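Local coordinates for structural protein ORF131 (Acidianus two-tailed virus, PDB 3FAJ), which is a structural component of the virion, of undetermined molecular function, and may bind DNA, at residues Ala66-Ile78 against Phe121-Arg134. Numbering follows the deposited sequence. Where two conformers were deposited one is given.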
loop_
_atom_site.group_PDB
_atom_site.type_symbol
_atom_site.label_atom_id
_atom_site.label_comp_id
_atom_site.label_asym_id
_atom_site.label_seq_id
_atom_site.Cartn_x
_atom_site.Cartn_y
_atom_site.Cartn_z
ATOM N N ALA A 66 -3.251 7.542 -14.326
ATOM C CA ALA A 66 -3.934 8.806 -14.019
ATOM C C ALA A 66 -2.980 10.008 -13.843
ATOM O O ALA A 66 -3.417 11.170 -13.859
ATOM C CB ALA A 66 -4.790 8.627 -12.781
ATOM N N GLY A 67 -1.685 9.737 -13.715
ATOM C CA GLY A 67 -0.714 10.794 -13.425
ATOM C C GLY A 67 -0.643 11.248 -11.981
ATOM O O GLY A 67 -0.161 12.363 -11.703
ATOM N N ASP A 68 -1.129 10.401 -11.062
ATOM C CA ASP A 68 -1.008 10.639 -9.610
ATOM C C ASP A 68 0.384 10.154 -9.189
ATOM O O ASP A 68 0.535 9.070 -8.598
ATOM C CB ASP A 68 -2.064 9.848 -8.816
ATOM C CG ASP A 68 -3.500 10.116 -9.272
ATOM O OD1 ASP A 68 -3.862 11.299 -9.478
ATOM O OD2 ASP A 68 -4.284 9.138 -9.381
ATOM N N GLU A 69 1.401 10.937 -9.549
ATOM C CA GLU A 69 2.788 10.468 -9.506
ATOM C C GLU A 69 3.233 10.178 -8.075
ATOM O O GLU A 69 3.914 9.185 -7.832
ATOM C CB GLU A 69 3.728 11.506 -10.149
ATOM C CG GLU A 69 5.184 11.040 -10.246
ATOM C CD GLU A 69 6.093 11.989 -10.998
ATOM O OE1 GLU A 69 5.597 12.952 -11.651
ATOM O OE2 GLU A 69 7.319 11.746 -10.974
ATOM N N ARG A 70 2.874 11.052 -7.135
ATOM C CA ARG A 70 3.315 10.897 -5.741
ATOM C C ARG A 70 2.643 9.687 -5.090
ATOM O O ARG A 70 3.270 8.949 -4.300
ATOM C CB ARG A 70 3.049 12.175 -4.940
ATOM C CG ARG A 70 3.799 13.394 -5.461
ATOM C CD ARG A 70 3.663 14.555 -4.484
ATOM N NE ARG A 70 4.347 15.774 -4.923
ATOM C CZ ARG A 70 5.663 15.967 -4.878
ATOM N NH1 ARG A 70 6.464 14.997 -4.440
ATOM N NH2 ARG A 70 6.180 17.126 -5.280
ATOM N N THR A 71 1.373 9.472 -5.444
ATOM C CA THR A 71 0.613 8.312 -4.987
ATOM C C THR A 71 1.252 7.010 -5.496
ATOM O O THR A 71 1.456 6.051 -4.723
ATOM C CB THR A 71 -0.878 8.417 -5.460
ATOM O OG1 THR A 71 -1.512 9.490 -4.740
ATOM C CG2 THR A 71 -1.633 7.098 -5.192
ATOM N N LYS A 72 1.591 6.996 -6.779
ATOM C CA LYS A 72 2.306 5.866 -7.386
ATOM C C LYS A 72 3.561 5.581 -6.576
ATOM O O LYS A 72 3.824 4.424 -6.203
ATOM C CB LYS A 72 2.654 6.190 -8.838
ATOM C CG LYS A 72 3.576 5.183 -9.537
ATOM C CD LYS A 72 4.108 5.764 -10.847
ATOM C CE LYS A 72 5.267 6.782 -10.628
ATOM N NZ LYS A 72 5.762 7.302 -11.952
ATOM N N GLU A 73 4.343 6.629 -6.302
ATOM C CA GLU A 73 5.631 6.431 -5.620
ATOM C C GLU A 73 5.458 5.956 -4.178
ATOM O O GLU A 73 6.220 5.088 -3.716
ATOM C CB GLU A 73 6.462 7.703 -5.695
ATOM C CG GLU A 73 6.904 8.001 -7.156
ATOM C CD GLU A 73 7.571 9.353 -7.330
ATOM O OE1 GLU A 73 7.391 10.242 -6.468
ATOM O OE2 GLU A 73 8.275 9.523 -8.351
ATOM N N ALA A 74 4.445 6.478 -3.477
ATOM C CA ALA A 74 4.216 6.032 -2.101
ATOM C C ALA A 74 3.845 4.553 -2.047
ATOM O O ALA A 74 4.376 3.806 -1.202
ATOM C CB ALA A 74 3.157 6.920 -1.374
ATOM N N ILE A 75 2.964 4.130 -2.960
ATOM C CA ILE A 75 2.562 2.706 -3.027
ATOM C C ILE A 75 3.790 1.859 -3.380
ATOM O O ILE A 75 4.025 0.823 -2.764
ATOM C CB ILE A 75 1.393 2.468 -3.999
ATOM C CG1 ILE A 75 0.147 3.267 -3.561
ATOM C CG2 ILE A 75 1.119 0.946 -4.093
ATOM C CD1 ILE A 75 -0.908 3.386 -4.681
ATOM N N HIS A 76 4.604 2.330 -4.333
ATOM C CA HIS A 76 5.801 1.597 -4.724
ATOM C C HIS A 76 6.715 1.365 -3.510
ATOM O O HIS A 76 7.251 0.259 -3.330
ATOM C CB HIS A 76 6.532 2.348 -5.841
ATOM C CG HIS A 76 7.625 1.561 -6.481
ATOM N ND1 HIS A 76 8.936 1.612 -6.051
ATOM C CD2 HIS A 76 7.605 0.709 -7.535
ATOM C CE1 HIS A 76 9.678 0.824 -6.811
ATOM N NE2 HIS A 76 8.897 0.269 -7.724
ATOM N N ALA A 77 6.889 2.396 -2.682
ATOM C CA ALA A 77 7.766 2.293 -1.497
ATOM C C ALA A 77 7.237 1.231 -0.538
ATOM O O ALA A 77 8.021 0.426 -0.011
ATOM C CB ALA A 77 7.919 3.667 -0.783
ATOM N N ILE A 78 5.923 1.212 -0.332
ATOM C CA ILE A 78 5.297 0.237 0.568
ATOM C C ILE A 78 5.433 -1.193 0.019
ATOM O O ILE A 78 5.765 -2.117 0.765
ATOM C CB ILE A 78 3.832 0.598 0.863
ATOM C CG1 ILE A 78 3.798 1.898 1.701
ATOM C CG2 ILE A 78 3.131 -0.552 1.620
ATOM C CD1 ILE A 78 2.378 2.544 1.772
ATOM N N PHE A 121 0.415 9.509 4.187
ATOM C CA PHE A 121 0.407 10.336 2.977
ATOM C C PHE A 121 -0.733 9.903 2.068
ATOM O O PHE A 121 -1.479 10.732 1.546
ATOM C CB PHE A 121 1.754 10.234 2.254
ATOM C CG PHE A 121 1.801 10.985 0.955
ATOM C CD1 PHE A 121 1.859 12.379 0.952
ATOM C CD2 PHE A 121 1.806 10.305 -0.258
ATOM C CE1 PHE A 121 1.916 13.085 -0.256
ATOM C CE2 PHE A 121 1.846 11.003 -1.476
ATOM C CZ PHE A 121 1.922 12.397 -1.457
ATOM N N LEU A 122 -0.885 8.604 1.894
ATOM C CA LEU A 122 -1.937 8.086 1.032
ATOM C C LEU A 122 -3.315 8.354 1.618
ATOM O O LEU A 122 -4.265 8.623 0.882
ATOM C CB LEU A 122 -1.744 6.595 0.803
ATOM C CG LEU A 122 -0.507 6.262 -0.074
ATOM C CD1 LEU A 122 -0.244 4.803 0.072
ATOM C CD2 LEU A 122 -0.691 6.609 -1.562
ATOM N N ALA A 123 -3.404 8.313 2.944
ATOM C CA ALA A 123 -4.657 8.532 3.646
ATOM C C ALA A 123 -5.043 10.018 3.708
ATOM O O ALA A 123 -6.209 10.356 3.934
ATOM C CB ALA A 123 -4.559 7.922 5.056
ATOM N N SER A 124 -4.065 10.908 3.515
ATOM C CA SER A 124 -4.257 12.339 3.769
ATOM C C SER A 124 -5.279 12.947 2.812
ATOM O O SER A 124 -5.326 12.544 1.652
ATOM C CB SER A 124 -2.933 13.111 3.647
ATOM O OG SER A 124 -2.534 13.221 2.292
ATOM N N PRO A 125 -6.103 13.895 3.308
ATOM C CA PRO A 125 -7.069 14.592 2.446
ATOM C C PRO A 125 -6.461 15.123 1.160
ATOM O O PRO A 125 -7.033 14.915 0.076
ATOM C CB PRO A 125 -7.557 15.743 3.333
ATOM C CG PRO A 125 -7.469 15.211 4.691
ATOM C CD PRO A 125 -6.222 14.338 4.709
ATOM N N ALA A 126 -5.319 15.800 1.266
ATOM C CA ALA A 126 -4.677 16.439 0.117
ATOM C C ALA A 126 -4.403 15.441 -1.002
ATOM O O ALA A 126 -4.650 15.723 -2.174
ATOM C CB ALA A 126 -3.371 17.118 0.544
ATOM N N THR A 127 -3.872 14.280 -0.634
ATOM C CA THR A 127 -3.564 13.242 -1.608
ATOM C C THR A 127 -4.845 12.676 -2.226
ATOM O O THR A 127 -4.943 12.546 -3.446
ATOM C CB THR A 127 -2.720 12.136 -0.965
ATOM O OG1 THR A 127 -1.497 12.718 -0.498
ATOM C CG2 THR A 127 -2.401 11.028 -1.978
ATOM N N GLN A 128 -5.826 12.355 -1.387
ATOM C CA GLN A 128 -7.075 11.777 -1.912
ATOM C C GLN A 128 -7.815 12.732 -2.836
ATOM O O GLN A 128 -8.284 12.344 -3.906
ATOM C CB GLN A 128 -7.943 11.241 -0.787
ATOM C CG GLN A 128 -7.174 10.138 -0.024
ATOM C CD GLN A 128 -8.057 9.274 0.829
ATOM O OE1 GLN A 128 -9.270 9.369 0.768
ATOM N NE2 GLN A 128 -7.441 8.389 1.608
ATOM N N VAL A 129 -7.910 13.995 -2.425
ATOM C CA VAL A 129 -8.513 15.034 -3.275
ATOM C C VAL A 129 -7.762 15.132 -4.592
ATOM O O VAL A 129 -8.374 15.194 -5.659
ATOM C CB VAL A 129 -8.503 16.388 -2.550
ATOM C CG1 VAL A 129 -8.897 17.543 -3.499
ATOM C CG2 VAL A 129 -9.423 16.317 -1.347
ATOM N N ARG A 130 -6.436 15.145 -4.514
ATOM C CA ARG A 130 -5.600 15.230 -5.706
ATOM C C ARG A 130 -5.892 14.079 -6.662
ATOM O O ARG A 130 -5.884 14.255 -7.880
ATOM C CB ARG A 130 -4.119 15.233 -5.323
ATOM C CG ARG A 130 -3.187 15.638 -6.453
ATOM C CD ARG A 130 -1.816 16.030 -5.925
ATOM N NE ARG A 130 -1.154 14.919 -5.245
ATOM C CZ ARG A 130 -0.907 14.884 -3.939
ATOM N NH1 ARG A 130 -1.265 15.900 -3.167
ATOM N NH2 ARG A 130 -0.300 13.833 -3.406
ATOM N N ASN A 131 -6.150 12.902 -6.102
ATOM C CA ASN A 131 -6.451 11.722 -6.903
ATOM C C ASN A 131 -7.835 11.798 -7.538
ATOM O O ASN A 131 -8.017 11.431 -8.699
ATOM C CB ASN A 131 -6.330 10.454 -6.055
ATOM C CG ASN A 131 -4.890 10.029 -5.844
ATOM O OD1 ASN A 131 -3.983 10.515 -6.518
ATOM N ND2 ASN A 131 -4.674 9.115 -4.906
ATOM N N ILE A 132 -8.808 12.276 -6.769
ATOM C CA ILE A 132 -10.184 12.405 -7.258
ATOM C C ILE A 132 -10.245 13.481 -8.346
ATOM O O ILE A 132 -10.873 13.273 -9.399
ATOM C CB ILE A 132 -11.177 12.676 -6.104
ATOM C CG1 ILE A 132 -11.222 11.459 -5.172
ATOM C CG2 ILE A 132 -12.597 13.010 -6.649
ATOM C CD1 ILE A 132 -11.782 11.718 -3.788
ATOM N N GLU A 133 -9.551 14.600 -8.124
ATOM C CA GLU A 133 -9.538 15.716 -9.092
ATOM C C GLU A 133 -8.876 15.312 -10.414
ATOM O O GLU A 133 -8.980 16.029 -11.408
ATOM C CB GLU A 133 -8.797 16.927 -8.524
ATOM C CG GLU A 133 -9.520 17.655 -7.410
ATOM C CD GLU A 133 -8.724 18.854 -6.886
ATOM O OE1 GLU A 133 -7.476 18.779 -6.898
ATOM O OE2 GLU A 133 -9.337 19.847 -6.446
ATOM N N ARG A 134 -8.191 14.170 -10.406
ATOM C CA ARG A 134 -7.528 13.638 -11.600
ATOM C C ARG A 134 -8.236 12.404 -12.161
ATOM O O ARG A 134 -7.863 11.902 -13.233
ATOM C CB ARG A 134 -6.072 13.298 -11.299
ATOM C CG ARG A 134 -5.220 14.494 -10.932
ATOM C CD ARG A 134 -3.775 14.073 -10.792
ATOM N NE ARG A 134 -3.218 13.695 -12.087
ATOM C CZ ARG A 134 -2.572 14.531 -12.899
ATOM N NH1 ARG A 134 -2.386 15.801 -12.550
ATOM N NH2 ARG A 134 -2.109 14.101 -14.065
HETATM O O HOH W 1 -5.873 11.433 -15.232
HETATM O O HOH W 2 -6.915 9.488 -9.835
#
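Helix 69-78 and helix 125-132 run at 122° to each other with axes 10.5 Å apart at closest, and Ala66, Asp68 and Thr71 have their CA atoms nearest those of Arg134, Asn131 and Leu122. Leu122 is a knob in the hole formed by Thr71, Ala74, Ile75 and Ile78: its CD2 lies 3.8 Å from Thr71 CG2, while CD1 meets the tip of Ile78, with 3.9 Å between the two CD1 atoms. The ring of Phe121, whose CG lies anti to the backbone N (chi1 176°), reaches helix 69-78 and takes Arg70 CB at its edge, 3.7 Å from CZ; Thr127 OG1 stands over the centre of one face. At the other end, Arg134 bends at chi3 and grips Ala66 O side-on, through NE (3.1 Å) and NH2 (3.2 Å), the acceptor lying in the guanidinium plane. A water also joins Ala66 O to Arg134 O, and Asp68 OD1 adds a long salt bridge to Arg134 NE (3.6 Å). Gly67, at positive phi, ends helix 51-66 in a Schellman motif. Val36 of helix 31-43 also touches Leu122. The arrangement is that of a mainly helical bundle, in which the end of the last modelled helix, through Arg134, meets the Schellman turn between helices 51-66 and 69-86.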